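PDB 5NF4: minor fimbrium tip subunit Mfa3 from Porphyromonas gingivalis ATCC 33277, which forms part of the tip of the minor fimbriae, surface filaments that mediate biofilm formation and adhesion to host cells and to other oral bacteria. Local coordinates for residues I293-I299 with K340-C344; M253-V258 with Y318-R322; D40-N46 with V101-K107; R163-Q168 with K183-E187; V287-P291 with D335-V339. All coordinates share one frame; numbering follows the deposited sequence.

Overall arrangement
The five contacts lie along an elongated, strand-rich chain, contacts 3 and 4 on one side of its centre, contact 5 on the other with contact 1. Contact 2 is the most central, about 9 Å from that centre. Contacts 3 and 5 mark the extremes, their centres about 52 Å apart, while contacts 3 and 4 are neighbours at about 14 Å between centres. Contacts 1 and 5 share strand 337-345. Contacts 1 and 2 touch, Thr294 OG1 lying 2.5 Å from Thr319 O in a probable hydrogen bond, and contact 2 meets contact 5 where Tyr318 packs on Pro291. A sulfate ion, probably from the crystallisation liquor, lies about 4 Å from the side chain of Glu187 in contact 4.

Contact 1: residues I293-I299 with K340-C344; sequences ITHEGAI and KYSIC
Two hydrogen bonds converge on the phenol of Tyr341, which reaches from strand 340-344 into loop 293-299. The backbone N of His295 donates to Tyr341 OH (3.0 Å, N-H...O angle 152°), and the hydroxyl gives a weak bond to Ile293 O at 2.7 Å. The ring gets there because CG stands opposite the backbone N (chi1 158°), carrying the phenol toward the loop; His295 O lies at the ring edge.

Apolar contacts flank this polar end. Ile293 CG1 comes within 4.0 Å of Tyr341 CZ, Ile299 CD1 approaches CD2 of the same ring, and Ile343 CD1 meets Thr294 CG2 at 3.7 Å. Ile343 CG2 instead makes van der Waals contact with polar atoms, His295 O and the Glu296 carboxylate. That carboxylate is committed to a salt bridge with Arg324, and Thr294 OG1 bonds with Thr319 O and Tyr326 OH.

Within the loop, His295 NE2 donates to Ala298 O (2.9 Å, 168°), with the acceptor in the ring plane, bracing the bend through Gly297, whose positive phi suits glycine. A tyrosine fits because its hydroxyl accepts one bond from the loop backbone and gives it a second, weak one, tying an irregular segment to a strand without strand pairing.

Contact 2: residues M253-V258 with Y318-R322; sequences MPEAIV and YTVYR
Glu255 and Arg322 meet with their flat groups steeply turned, the carboxylate and guanidinium planes 67° apart. The arginine grips side-on: NE donates to OE1 of Glu255 at 3.1 Å, while NH2 reaches OE2 at 3.0 Å. Both oxygens lie close to the guanidinium plane, yet both are approached from above the carboxylate plane. Arg322 N adds a third bond, to Glu255 OE1 on its anti side, so this oxygen serves two donors. The extended Glu255 chain, CG opposite its backbone N at chi1 -180°, delivers the carboxylate to this buried spot. Asn227 N also bonds OE2, and Arg322 NH1 goes to Arg223 O; these partners should favour the charged forms.

Thr319 faces two ways. Its OG1 accepts from Val258 N in a nearly straight bond (3.1 Å, 174°), and CG2 turns to Ile257 CD1, the two side chains running side by side in the same direction. The methyl also lies over the centre of the Tyr321 ring. The valines, compact and beta-branched, fill the rest: Val258 CG2 packs obliquely on Tyr318 CB, and Val320 CG1 meets Met253 CE at 4.0 Å, roughly at right angles. A water accepts from Tyr318 N and lies 3.0 Å from Val258 O.

Between these groups, Ala256 and Val320 exchange backbone bonds, N to O at 2.9 Å from Ala256 and 2.8 Å in return. As an isolated beta-bridge, this antiparallel hydrogen-bonded pair ties the chain leaving strand 248-254 to the loop ahead of strand 324-332 by two bonds, without growing into a ladder.

Contact 3: residues D40-N46 with V101-K107; sequences DVYLLVN and VFTVKLK
An antiparallel beta ladder pairs strand 41-46, within the propeptide, with strand 101-106. Three hydrogen-bonded pairs, Val41 with Leu106, Leu43 with Val104 and Val45 with Phe102, each exchange two backbone bonds; Leu43 N to Val104 O is 2.9 Å.

The side chains of these pairs share one largely buried face, where aliphatic residues fit; Phe102 at its end is partly exposed. Leu43 CB touches Val104 CG1 at 3.7 Å, and Leu43 CG nears Leu106 CD2. Phe102 takes the cramped position between backbone N and carbonyl carbon (chi1 59°), folding its ring alongside Val45, whose CB sits 4.0 Å from the ring centroid in a CH-pi contact. Phe113 and Phe115 pack against Leu43 and Val45.

The other face is mixed: Tyr42, Thr103 and Lys105 beside Leu44 and Val101, with Lys105 and Val101 exposed. Leu44 CD1 lies 3.6 Å from Val101 CG2. Lys105, extended, runs beside the Tyr42 phenol in the same direction, its CG over the ring face 4.2 Å from the centroid. Lys105 NZ stays 4.0 Å from Asp40 OD2, beyond a salt bridge. At the ladder's end, Lys107 NZ bridges to Asp40 OD1 at 3.0 Å, from above the carboxylate plane.

Contact 4: residues R163-Q168 with K183-E187; sequences RMYSNQ and KPDGE
Tyr165 and Pro184 bring the two backbones to 6.6 Å between CA atoms, too far for strand pairing. Segment 163-168 begins as strand, and the chain turns a corner at Asn167; segment 183-187 is an irregular interruption of strand 180-205. There Gly186 N bonds to Lys183 O and Glu187 N to Pro184 O, and the positive phi of Asp185 and Gly186 gives the Pro184-Glu187 turn a type I'-like shape, which suits glycine.

Pro184 CB sits almost exactly over the centre of the Tyr165 ring, 3.4 Å from its centroid and 8° off the normal, a close CH-pi contact that suits compact, rigid proline. Asp185 OD2 lies at the edge of the same ring, 3.5 Å from CD1. Tyr165 OH reaches on to Lys191 N. Arg163 NH2 stays 4.0 Å from Glu187 OE2, beyond a salt bridge; the stronger partner of both is Lys191.

Gln168 folds back at chi2 (-69°), so its amide addresses the turn with both ends. OE1 accepts from Asp185 N at 3.0 Å, and NE2 donates to Asp185 OD1 at 2.9 Å with the amide and carboxylate planes nearly perpendicular. The second N-H of NE2 goes to Ser166 O. One water links Asp185 OD2 with Ser166 N, another Gln168 OE1 with Lys183 O. Glutamine thus supplies donor and acceptor together, fixing its amide's rotation and holding the corner to the turn.

Contact 5: residues V287-P291 with D335-V339; sequences VYDVP and DKIEV
Ile337 CG2 rests squarely over the Tyr288 ring, 3.7 Å from its centroid and 6° off the normal, a CH-pi contact. The two side chains slide past each other in opposite directions, so the far end of the isoleucine, CD1, comes back to Tyr288 CB at 3.7 Å and meets Val290 CG2 at 3.9 Å. With CG1 held between backbone N and carbonyl carbon (chi1 65°), Ile337 can spread both branches over its partners, as suits a beta-branched residue. Val290 CG1 and Val339 CG1 continue the apolar line more loosely, 4.5 Å apart.

Strands 287-291 and 337-339 run nearly parallel, 14° between their directions, but their axes stay 9.8 Å apart: the strands pack face to face, as in layers of a beta sandwich, rather than pairing. Each has its own neighbour, strand 277-282 for the first and strand 324-332 for the second.

Farther out, the Tyr288 hydroxyl ends near the chain leading into strand 337-345, 3.3 Å from Asp335 O, which lies at the ring's edge. On the side turned from Tyr288, Lys336 NZ bridges to Glu338 OE2 (3.2 Å). Tyr304 of helix 304-308 packs on both Val290 and Val339, and its hydroxyl bonds to Pro291 O.

Contact 1: residues I293-I299 with K340-C344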
# COMPACT_ATOMS: atom_id res chain seq x y z
N ILE A 293 -4.04 3.55 14.04
CA ILE A 293 -4.68 4.78 13.57
C ILE A 293 -3.78 5.51 12.60
O ILE A 293 -2.58 5.22 12.54
CB ILE A 293 -5.02 5.73 14.73
CG1 ILE A 293 -3.74 6.37 15.32
CG2 ILE A 293 -5.73 4.98 15.81
CD1 ILE A 293 -3.98 7.25 16.53
N THR A 294 -4.37 6.45 11.87
CA THR A 294 -3.62 7.42 11.08
C THR A 294 -3.79 8.77 11.74
O THR A 294 -4.88 9.35 11.72
CB THR A 294 -4.11 7.47 9.61
OG1 THR A 294 -3.89 6.19 8.99
CG2 THR A 294 -3.39 8.54 8.87
N HIS A 295 -2.70 9.27 12.31
CA HIS A 295 -2.72 10.57 12.97
C HIS A 295 -1.41 11.29 12.83
O HIS A 295 -0.37 10.76 13.22
CB HIS A 295 -3.04 10.38 14.46
CG HIS A 295 -3.22 11.67 15.19
ND1 HIS A 295 -4.36 12.42 15.09
CD2 HIS A 295 -2.39 12.34 16.02
CE1 HIS A 295 -4.23 13.51 15.82
NE2 HIS A 295 -3.04 13.49 16.40
N GLU A 296 -1.46 12.47 12.20
CA GLU A 296 -0.32 13.36 12.05
C GLU A 296 -0.25 14.30 13.24
O GLU A 296 -1.27 14.78 13.73
CB GLU A 296 -0.43 14.20 10.77
CG GLU A 296 -0.79 13.43 9.52
CD GLU A 296 0.35 12.58 8.99
OE1 GLU A 296 1.51 12.81 9.40
OE2 GLU A 296 0.08 11.67 8.17
N GLY A 297 0.96 14.58 13.69
CA GLY A 297 1.15 15.60 14.71
C GLY A 297 0.88 15.06 16.09
O GLY A 297 0.77 13.86 16.29
N ALA A 298 0.76 15.97 17.05
CA ALA A 298 0.67 15.58 18.45
C ALA A 298 -0.64 14.87 18.76
O ALA A 298 -1.70 15.24 18.26
CB ALA A 298 0.82 16.78 19.34
N ILE A 299 -0.55 13.86 19.61
CA ILE A 299 -1.72 13.11 20.02
C ILE A 299 -2.48 13.87 21.10
O ILE A 299 -1.89 14.32 22.08
CB ILE A 299 -1.32 11.72 20.52
CG1 ILE A 299 -0.98 10.84 19.32
CG2 ILE A 299 -2.44 11.09 21.35
CD1 ILE A 299 0.18 9.94 19.56
N LYS A 340 4.52 4.31 21.99
CA LYS A 340 4.76 5.54 21.22
C LYS A 340 4.60 5.21 19.75
O LYS A 340 4.87 4.08 19.33
CB LYS A 340 6.15 6.10 21.51
CG LYS A 340 6.35 6.62 22.93
CD LYS A 340 5.39 7.76 23.23
CE LYS A 340 5.53 8.29 24.64
NZ LYS A 340 6.70 9.20 24.78
N TYR A 341 4.18 6.21 18.98
CA TYR A 341 3.69 6.02 17.62
C TYR A 341 4.16 7.10 16.68
O TYR A 341 4.28 8.27 17.07
CB TYR A 341 2.17 5.99 17.63
CG TYR A 341 1.44 6.30 16.33
CD1 TYR A 341 1.10 5.29 15.44
CD2 TYR A 341 1.04 7.61 16.02
CE1 TYR A 341 0.39 5.58 14.26
CE2 TYR A 341 0.35 7.90 14.86
CZ TYR A 341 0.03 6.89 13.98
OH TYR A 341 -0.66 7.14 12.82
N SER A 342 4.41 6.71 15.45
CA SER A 342 4.57 7.66 14.36
C SER A 342 4.08 7.05 13.05
O SER A 342 4.02 5.84 12.90
CB SER A 342 6.02 8.11 14.25
OG SER A 342 6.88 7.01 14.04
N ILE A 343 3.67 7.89 12.11
CA ILE A 343 3.34 7.43 10.77
C ILE A 343 4.23 8.20 9.81
O ILE A 343 4.46 9.39 9.99
CB ILE A 343 1.85 7.63 10.46
CG1 ILE A 343 1.51 7.04 9.09
CG2 ILE A 343 1.47 9.09 10.62
CD1 ILE A 343 0.04 7.24 8.70
N CYS A 344 4.78 7.53 8.82
CA CYS A 344 5.57 8.25 7.82
C CYS A 344 5.41 7.62 6.46
O CYS A 344 4.73 6.63 6.30
CB CYS A 344 7.04 8.30 8.23
SG CYS A 344 7.78 6.72 8.56

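Contact 2: residues M253-V258 with Y318-R322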
# COMPACT_ATOMS: atom_id res chain seq x y z
N MET A 253 -0.41 -4.97 5.46
CA MET A 253 -1.82 -5.18 5.24
C MET A 253 -2.37 -4.24 4.19
O MET A 253 -1.84 -3.13 3.99
CB MET A 253 -2.64 -5.00 6.52
CG MET A 253 -2.56 -3.65 7.16
SD MET A 253 -0.97 -3.25 7.94
CE MET A 253 -1.63 -2.25 9.31
N PRO A 254 -3.44 -4.67 3.53
CA PRO A 254 -4.00 -3.73 2.55
C PRO A 254 -4.61 -2.49 3.18
O PRO A 254 -5.00 -2.49 4.35
CB PRO A 254 -5.06 -4.55 1.85
CG PRO A 254 -4.74 -5.98 2.15
CD PRO A 254 -4.18 -5.94 3.54
N GLU A 255 -4.67 -1.43 2.40
CA GLU A 255 -5.46 -0.27 2.77
C GLU A 255 -6.82 -0.68 3.30
O GLU A 255 -7.44 -1.60 2.76
CB GLU A 255 -5.61 0.64 1.54
CG GLU A 255 -6.40 1.88 1.76
CD GLU A 255 -6.30 2.76 0.56
OE1 GLU A 255 -5.33 3.54 0.48
OE2 GLU A 255 -7.17 2.60 -0.33
N ALA A 256 -7.26 -0.02 4.36
CA ALA A 256 -8.55 -0.31 4.96
C ALA A 256 -9.20 0.98 5.40
O ALA A 256 -8.69 1.67 6.29
CB ALA A 256 -8.39 -1.28 6.16
N ILE A 257 -10.31 1.33 4.75
CA ILE A 257 -11.08 2.50 5.14
C ILE A 257 -11.96 2.18 6.33
O ILE A 257 -12.65 1.18 6.35
CB ILE A 257 -11.99 2.98 4.01
CG1 ILE A 257 -11.20 3.18 2.72
CG2 ILE A 257 -12.73 4.25 4.43
CD1 ILE A 257 -10.00 4.08 2.86
N VAL A 258 -11.94 3.07 7.33
CA VAL A 258 -12.88 2.99 8.45
C VAL A 258 -13.69 4.28 8.54
O VAL A 258 -13.11 5.38 8.58
CB VAL A 258 -12.14 2.77 9.78
CG1 VAL A 258 -13.15 2.51 10.92
CG2 VAL A 258 -11.15 1.59 9.66
N TYR A 318 -9.17 5.72 11.92
CA TYR A 318 -8.67 4.36 11.93
C TYR A 318 -8.38 3.82 10.54
O TYR A 318 -8.02 2.65 10.38
CB TYR A 318 -9.66 3.43 12.63
CG TYR A 318 -9.90 3.75 14.08
CD1 TYR A 318 -9.06 3.22 15.07
CD2 TYR A 318 -10.95 4.59 14.48
CE1 TYR A 318 -9.27 3.49 16.40
CE2 TYR A 318 -11.15 4.88 15.82
CZ TYR A 318 -10.32 4.30 16.78
OH TYR A 318 -10.48 4.57 18.11
N THR A 319 -8.51 4.66 9.53
CA THR A 319 -8.18 4.22 8.22
C THR A 319 -6.69 3.88 8.17
O THR A 319 -5.86 4.62 8.71
CB THR A 319 -8.50 5.28 7.18
OG1 THR A 319 -9.93 5.40 7.06
CG2 THR A 319 -7.86 4.97 5.79
N VAL A 320 -6.38 2.77 7.54
CA VAL A 320 -5.01 2.40 7.20
C VAL A 320 -4.81 2.75 5.73
O VAL A 320 -5.48 2.19 4.89
CB VAL A 320 -4.77 0.91 7.43
CG1 VAL A 320 -3.38 0.46 6.97
CG2 VAL A 320 -5.00 0.54 8.92
N TYR A 321 -3.87 3.63 5.42
CA TYR A 321 -3.63 4.09 4.06
C TYR A 321 -2.52 3.31 3.34
O TYR A 321 -1.49 2.98 3.95
CB TYR A 321 -3.27 5.57 4.08
CG TYR A 321 -4.45 6.48 4.38
CD1 TYR A 321 -5.37 6.81 3.39
CD2 TYR A 321 -4.64 6.98 5.66
CE1 TYR A 321 -6.46 7.62 3.68
CE2 TYR A 321 -5.73 7.79 5.95
CZ TYR A 321 -6.63 8.11 4.94
OH TYR A 321 -7.71 8.92 5.23
N ARG A 322 -2.69 3.07 2.04
CA ARG A 322 -1.64 2.38 1.29
C ARG A 322 -0.31 3.13 1.33
O ARG A 322 -0.27 4.36 1.36
CB ARG A 322 -2.06 2.20 -0.16
CG ARG A 322 -2.16 3.51 -0.93
CD ARG A 322 -2.77 3.33 -2.34
NE ARG A 322 -4.11 2.77 -2.24
CZ ARG A 322 -4.59 1.78 -2.98
NH1 ARG A 322 -3.85 1.25 -3.96
NH2 ARG A 322 -5.81 1.32 -2.72
O HOH W 1 -12.07 6.16 11.29
O HOH W 2 -11.15 7.58 9.29

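Contact 3: residues D40-N46 with V101-K107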
# COMPACT_ATOMS: atom_id res chain seq x y z
N ASP A 40 4.29 12.11 -34.57
CA ASP A 40 4.40 11.25 -33.38
C ASP A 40 5.07 11.89 -32.18
O ASP A 40 5.65 13.00 -32.24
CB ASP A 40 5.16 9.99 -33.76
CG ASP A 40 4.42 9.17 -34.78
OD1 ASP A 40 3.23 8.86 -34.55
OD2 ASP A 40 5.03 8.82 -35.82
N VAL A 41 5.01 11.14 -31.09
CA VAL A 41 5.73 11.44 -29.88
C VAL A 41 6.51 10.19 -29.45
O VAL A 41 5.96 9.09 -29.44
CB VAL A 41 4.77 11.82 -28.73
CG1 VAL A 41 5.55 12.39 -27.53
CG2 VAL A 41 3.71 12.79 -29.21
N TYR A 42 7.78 10.38 -29.11
CA TYR A 42 8.57 9.34 -28.43
C TYR A 42 8.80 9.83 -27.02
O TYR A 42 9.39 10.89 -26.81
CB TYR A 42 9.87 9.08 -29.14
CG TYR A 42 9.68 8.56 -30.54
CD1 TYR A 42 9.40 9.42 -31.58
CD2 TYR A 42 9.76 7.20 -30.81
CE1 TYR A 42 9.20 8.94 -32.86
CE2 TYR A 42 9.56 6.72 -32.07
CZ TYR A 42 9.29 7.59 -33.09
OH TYR A 42 9.10 7.07 -34.35
N LEU A 43 8.34 9.02 -26.07
CA LEU A 43 8.39 9.32 -24.65
C LEU A 43 9.34 8.38 -23.95
O LEU A 43 9.25 7.18 -24.17
CB LEU A 43 7.02 9.15 -23.98
CG LEU A 43 5.95 10.21 -24.07
CD1 LEU A 43 4.83 9.81 -23.12
CD2 LEU A 43 6.54 11.54 -23.72
N LEU A 44 10.19 8.93 -23.10
CA LEU A 44 11.03 8.15 -22.20
C LEU A 44 10.35 8.06 -20.84
O LEU A 44 10.17 9.07 -20.17
CB LEU A 44 12.41 8.79 -22.06
CG LEU A 44 13.40 7.94 -21.26
CD1 LEU A 44 13.70 6.65 -21.97
CD2 LEU A 44 14.67 8.72 -21.01
N VAL A 45 9.98 6.84 -20.47
CA VAL A 45 9.24 6.59 -19.23
C VAL A 45 10.26 6.06 -18.24
O VAL A 45 11.00 5.12 -18.55
CB VAL A 45 8.07 5.60 -19.46
CG1 VAL A 45 7.42 5.18 -18.12
CG2 VAL A 45 7.02 6.21 -20.35
N ASN A 46 10.36 6.72 -17.09
CA ASN A 46 11.16 6.22 -15.97
C ASN A 46 10.27 6.00 -14.77
O ASN A 46 9.65 6.95 -14.28
CB ASN A 46 12.29 7.17 -15.60
CG ASN A 46 13.40 6.47 -14.84
OD1 ASN A 46 13.15 5.64 -13.96
ND2 ASN A 46 14.64 6.75 -15.21
N VAL A 101 13.23 1.76 -17.21
CA VAL A 101 13.28 2.89 -18.12
C VAL A 101 13.09 2.33 -19.53
O VAL A 101 13.77 1.37 -19.93
CB VAL A 101 14.60 3.66 -17.95
CG1 VAL A 101 15.77 2.74 -18.09
CG2 VAL A 101 14.70 4.80 -18.99
N PHE A 102 12.16 2.91 -20.28
CA PHE A 102 11.88 2.45 -21.64
C PHE A 102 11.27 3.56 -22.49
O PHE A 102 10.71 4.51 -21.97
CB PHE A 102 10.94 1.23 -21.60
CG PHE A 102 9.61 1.49 -20.93
CD1 PHE A 102 8.51 1.99 -21.64
CD2 PHE A 102 9.44 1.20 -19.59
CE1 PHE A 102 7.28 2.21 -21.01
CE2 PHE A 102 8.22 1.42 -18.96
CZ PHE A 102 7.13 1.92 -19.67
N THR A 103 11.35 3.39 -23.80
CA THR A 103 10.79 4.36 -24.74
C THR A 103 9.49 3.84 -25.36
O THR A 103 9.41 2.69 -25.72
CB THR A 103 11.81 4.64 -25.81
OG1 THR A 103 13.00 5.12 -25.17
CG2 THR A 103 11.28 5.68 -26.79
N VAL A 104 8.48 4.70 -25.47
CA VAL A 104 7.21 4.35 -26.10
C VAL A 104 6.89 5.39 -27.20
O VAL A 104 7.20 6.57 -27.06
CB VAL A 104 6.04 4.30 -25.10
CG1 VAL A 104 5.74 5.67 -24.52
CG2 VAL A 104 4.80 3.75 -25.76
N LYS A 105 6.28 4.93 -28.29
CA LYS A 105 5.83 5.81 -29.38
C LYS A 105 4.31 5.92 -29.33
O LYS A 105 3.62 4.93 -29.13
CB LYS A 105 6.28 5.25 -30.72
CG LYS A 105 5.81 6.02 -31.93
CD LYS A 105 6.30 5.32 -33.20
CE LYS A 105 5.38 5.54 -34.37
NZ LYS A 105 5.91 4.92 -35.62
N LEU A 106 3.76 7.13 -29.45
CA LEU A 106 2.31 7.29 -29.46
C LEU A 106 1.92 8.59 -30.12
O LEU A 106 2.75 9.42 -30.38
CB LEU A 106 1.70 7.22 -28.04
CG LEU A 106 1.89 8.42 -27.11
CD1 LEU A 106 0.92 8.40 -25.93
CD2 LEU A 106 3.35 8.50 -26.64
N LYS A 107 0.63 8.78 -30.35
CA LYS A 107 0.14 10.04 -30.89
C LYS A 107 -0.06 11.05 -29.77
O LYS A 107 -0.41 10.69 -28.64
CB LYS A 107 -1.18 9.81 -31.62
CG LYS A 107 -1.03 8.88 -32.84
CD LYS A 107 -0.13 9.52 -33.92
CE LYS A 107 -0.08 8.71 -35.22
NZ LYS A 107 0.76 9.41 -36.25

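Contact 4: residues R163-Q168 with K183-E187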
# COMPACT_ATOMS: atom_id res chain seq x y z
N ARG A 163 0.02 3.23 -10.11
CA ARG A 163 -0.10 4.67 -10.12
C ARG A 163 -0.87 5.05 -11.36
O ARG A 163 -0.76 4.38 -12.38
CB ARG A 163 1.27 5.33 -10.08
CG ARG A 163 1.24 6.82 -9.76
CD ARG A 163 0.95 7.11 -8.31
NE ARG A 163 0.80 8.55 -8.17
CZ ARG A 163 1.77 9.38 -7.80
NH1 ARG A 163 2.97 8.92 -7.46
NH2 ARG A 163 1.51 10.68 -7.76
N MET A 164 -1.69 6.09 -11.26
CA MET A 164 -2.35 6.61 -12.45
C MET A 164 -2.27 8.12 -12.50
O MET A 164 -2.29 8.82 -11.47
CB MET A 164 -3.80 6.11 -12.55
CG MET A 164 -4.77 6.56 -11.52
SD MET A 164 -6.45 5.93 -11.90
CE MET A 164 -6.93 7.12 -13.15
N TYR A 165 -2.14 8.64 -13.73
CA TYR A 165 -2.06 10.06 -13.98
C TYR A 165 -3.07 10.41 -15.06
O TYR A 165 -2.99 9.91 -16.18
CB TYR A 165 -0.65 10.45 -14.44
CG TYR A 165 0.47 10.03 -13.52
CD1 TYR A 165 0.86 10.82 -12.44
CD2 TYR A 165 1.16 8.85 -13.73
CE1 TYR A 165 1.90 10.44 -11.61
CE2 TYR A 165 2.22 8.48 -12.93
CZ TYR A 165 2.58 9.26 -11.88
OH TYR A 165 3.63 8.89 -11.06
N SER A 166 -4.01 11.29 -14.74
CA SER A 166 -5.07 11.65 -15.66
C SER A 166 -4.84 12.97 -16.39
O SER A 166 -4.12 13.86 -15.92
CB SER A 166 -6.40 11.71 -14.90
OG SER A 166 -6.30 12.71 -13.92
N ASN A 167 -5.46 13.07 -17.55
CA ASN A 167 -5.43 14.28 -18.36
C ASN A 167 -4.02 14.89 -18.50
O ASN A 167 -3.80 16.08 -18.24
CB ASN A 167 -6.42 15.31 -17.80
CG ASN A 167 -6.77 16.40 -18.83
OD1 ASN A 167 -6.66 16.19 -20.04
ND2 ASN A 167 -7.20 17.56 -18.34
N GLN A 168 -3.05 14.08 -18.92
CA GLN A 168 -1.70 14.55 -19.16
C GLN A 168 -1.58 15.08 -20.56
O GLN A 168 -2.04 14.46 -21.50
CB GLN A 168 -0.71 13.42 -18.97
CG GLN A 168 -0.81 12.76 -17.62
CD GLN A 168 -0.34 13.67 -16.51
OE1 GLN A 168 0.84 13.96 -16.42
NE2 GLN A 168 -1.27 14.11 -15.65
N LYS A 183 7.04 13.48 -18.03
CA LYS A 183 7.00 14.14 -16.74
C LYS A 183 5.57 14.11 -16.17
O LYS A 183 4.82 15.06 -16.34
CB LYS A 183 7.51 15.58 -16.89
CG LYS A 183 8.95 15.67 -17.45
CD LYS A 183 9.99 15.61 -16.35
CE LYS A 183 11.39 15.28 -16.87
NZ LYS A 183 11.92 16.23 -17.88
N PRO A 184 5.20 13.01 -15.48
CA PRO A 184 3.84 12.90 -14.95
C PRO A 184 3.58 13.98 -13.91
O PRO A 184 4.35 14.11 -12.96
CB PRO A 184 3.82 11.51 -14.30
CG PRO A 184 5.29 11.24 -13.94
CD PRO A 184 6.05 11.87 -15.07
N ASP A 185 2.51 14.74 -14.11
CA ASP A 185 2.17 15.89 -13.27
C ASP A 185 3.41 16.72 -12.89
O ASP A 185 3.55 17.18 -11.76
CB ASP A 185 1.42 15.40 -12.04
CG ASP A 185 0.00 14.97 -12.39
OD1 ASP A 185 -0.62 15.62 -13.26
OD2 ASP A 185 -0.49 13.97 -11.86
N GLY A 186 4.29 16.91 -13.87
CA GLY A 186 5.49 17.72 -13.70
C GLY A 186 6.65 17.10 -12.94
O GLY A 186 7.70 17.73 -12.80
N GLU A 187 6.48 15.87 -12.47
CA GLU A 187 7.53 15.14 -11.76
C GLU A 187 8.45 14.43 -12.74
O GLU A 187 8.07 14.22 -13.88
CB GLU A 187 6.91 14.13 -10.80
CG GLU A 187 5.96 14.71 -9.78
CD GLU A 187 5.48 13.67 -8.77
OE1 GLU A 187 5.94 13.72 -7.61
OE2 GLU A 187 4.65 12.80 -9.14
O HOH W 3 -3.03 13.06 -12.49
O HOH W 4 2.51 15.26 -18.14

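Contact 5: residues V287-P291 with D335-V339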
# COMPACT_ATOMS: atom_id res chain seq x y z
N VAL A 287 -2.75 -10.01 27.61
CA VAL A 287 -2.99 -9.62 26.24
C VAL A 287 -3.29 -8.13 26.18
O VAL A 287 -4.02 -7.61 27.01
CB VAL A 287 -4.15 -10.45 25.64
CG1 VAL A 287 -4.40 -10.08 24.19
CG2 VAL A 287 -3.86 -11.94 25.75
N TYR A 288 -2.73 -7.45 25.19
CA TYR A 288 -2.92 -6.03 25.00
C TYR A 288 -3.30 -5.80 23.57
O TYR A 288 -2.60 -6.27 22.67
CB TYR A 288 -1.64 -5.25 25.31
CG TYR A 288 -1.15 -5.41 26.73
CD1 TYR A 288 -0.29 -6.45 27.08
CD2 TYR A 288 -1.52 -4.50 27.71
CE1 TYR A 288 0.17 -6.59 28.39
CE2 TYR A 288 -1.06 -4.62 29.01
CZ TYR A 288 -0.22 -5.67 29.34
OH TYR A 288 0.23 -5.77 30.62
N ASP A 289 -4.40 -5.09 23.35
CA ASP A 289 -4.82 -4.75 22.00
C ASP A 289 -4.51 -3.29 21.72
O ASP A 289 -4.83 -2.40 22.51
CB ASP A 289 -6.30 -5.02 21.80
CG ASP A 289 -6.63 -6.51 21.81
OD1 ASP A 289 -5.76 -7.34 21.48
OD2 ASP A 289 -7.79 -6.84 22.11
N VAL A 290 -3.85 -3.05 20.60
CA VAL A 290 -3.40 -1.73 20.23
C VAL A 290 -4.03 -1.39 18.90
O VAL A 290 -3.60 -1.87 17.86
CB VAL A 290 -1.89 -1.66 20.13
CG1 VAL A 290 -1.41 -0.22 19.79
CG2 VAL A 290 -1.25 -2.17 21.44
N PRO A 291 -5.08 -0.58 18.91
CA PRO A 291 -5.70 -0.16 17.64
C PRO A 291 -4.71 0.66 16.82
O PRO A 291 -3.94 1.44 17.38
CB PRO A 291 -6.90 0.69 18.10
CG PRO A 291 -7.15 0.29 19.51
CD PRO A 291 -5.77 0.00 20.07
N ASP A 335 3.10 -5.15 34.49
CA ASP A 335 1.65 -5.05 34.53
C ASP A 335 1.02 -4.18 33.43
O ASP A 335 -0.20 -4.04 33.38
CB ASP A 335 1.22 -4.50 35.88
CG ASP A 335 1.79 -3.12 36.13
OD1 ASP A 335 2.96 -2.87 35.75
OD2 ASP A 335 1.07 -2.27 36.70
N LYS A 336 1.84 -3.58 32.56
CA LYS A 336 1.31 -2.70 31.53
C LYS A 336 2.25 -2.59 30.33
O LYS A 336 3.37 -3.11 30.36
CB LYS A 336 1.07 -1.30 32.09
CG LYS A 336 2.34 -0.70 32.70
CD LYS A 336 2.20 0.78 32.99
CE LYS A 336 2.24 1.60 31.71
NZ LYS A 336 2.56 3.03 32.00
N ILE A 337 1.78 -1.90 29.29
CA ILE A 337 2.64 -1.49 28.19
C ILE A 337 2.56 0.00 28.00
O ILE A 337 1.61 0.66 28.42
CB ILE A 337 2.28 -2.21 26.87
CG1 ILE A 337 0.87 -1.82 26.39
CG2 ILE A 337 2.42 -3.72 27.10
CD1 ILE A 337 0.54 -2.25 24.95
N GLU A 338 3.61 0.53 27.37
CA GLU A 338 3.63 1.92 26.97
C GLU A 338 3.84 1.89 25.48
O GLU A 338 4.58 1.05 24.98
CB GLU A 338 4.75 2.68 27.67
CG GLU A 338 4.66 2.62 29.18
CD GLU A 338 5.68 3.52 29.83
OE1 GLU A 338 6.55 4.03 29.11
OE2 GLU A 338 5.58 3.73 31.04
N VAL A 339 3.14 2.76 24.77
CA VAL A 339 3.22 2.78 23.31
C VAL A 339 3.48 4.17 22.81
O VAL A 339 2.76 5.09 23.16
CB VAL A 339 1.92 2.26 22.67
CG1 VAL A 339 2.07 2.24 21.14
CG2 VAL A 339 1.58 0.89 23.16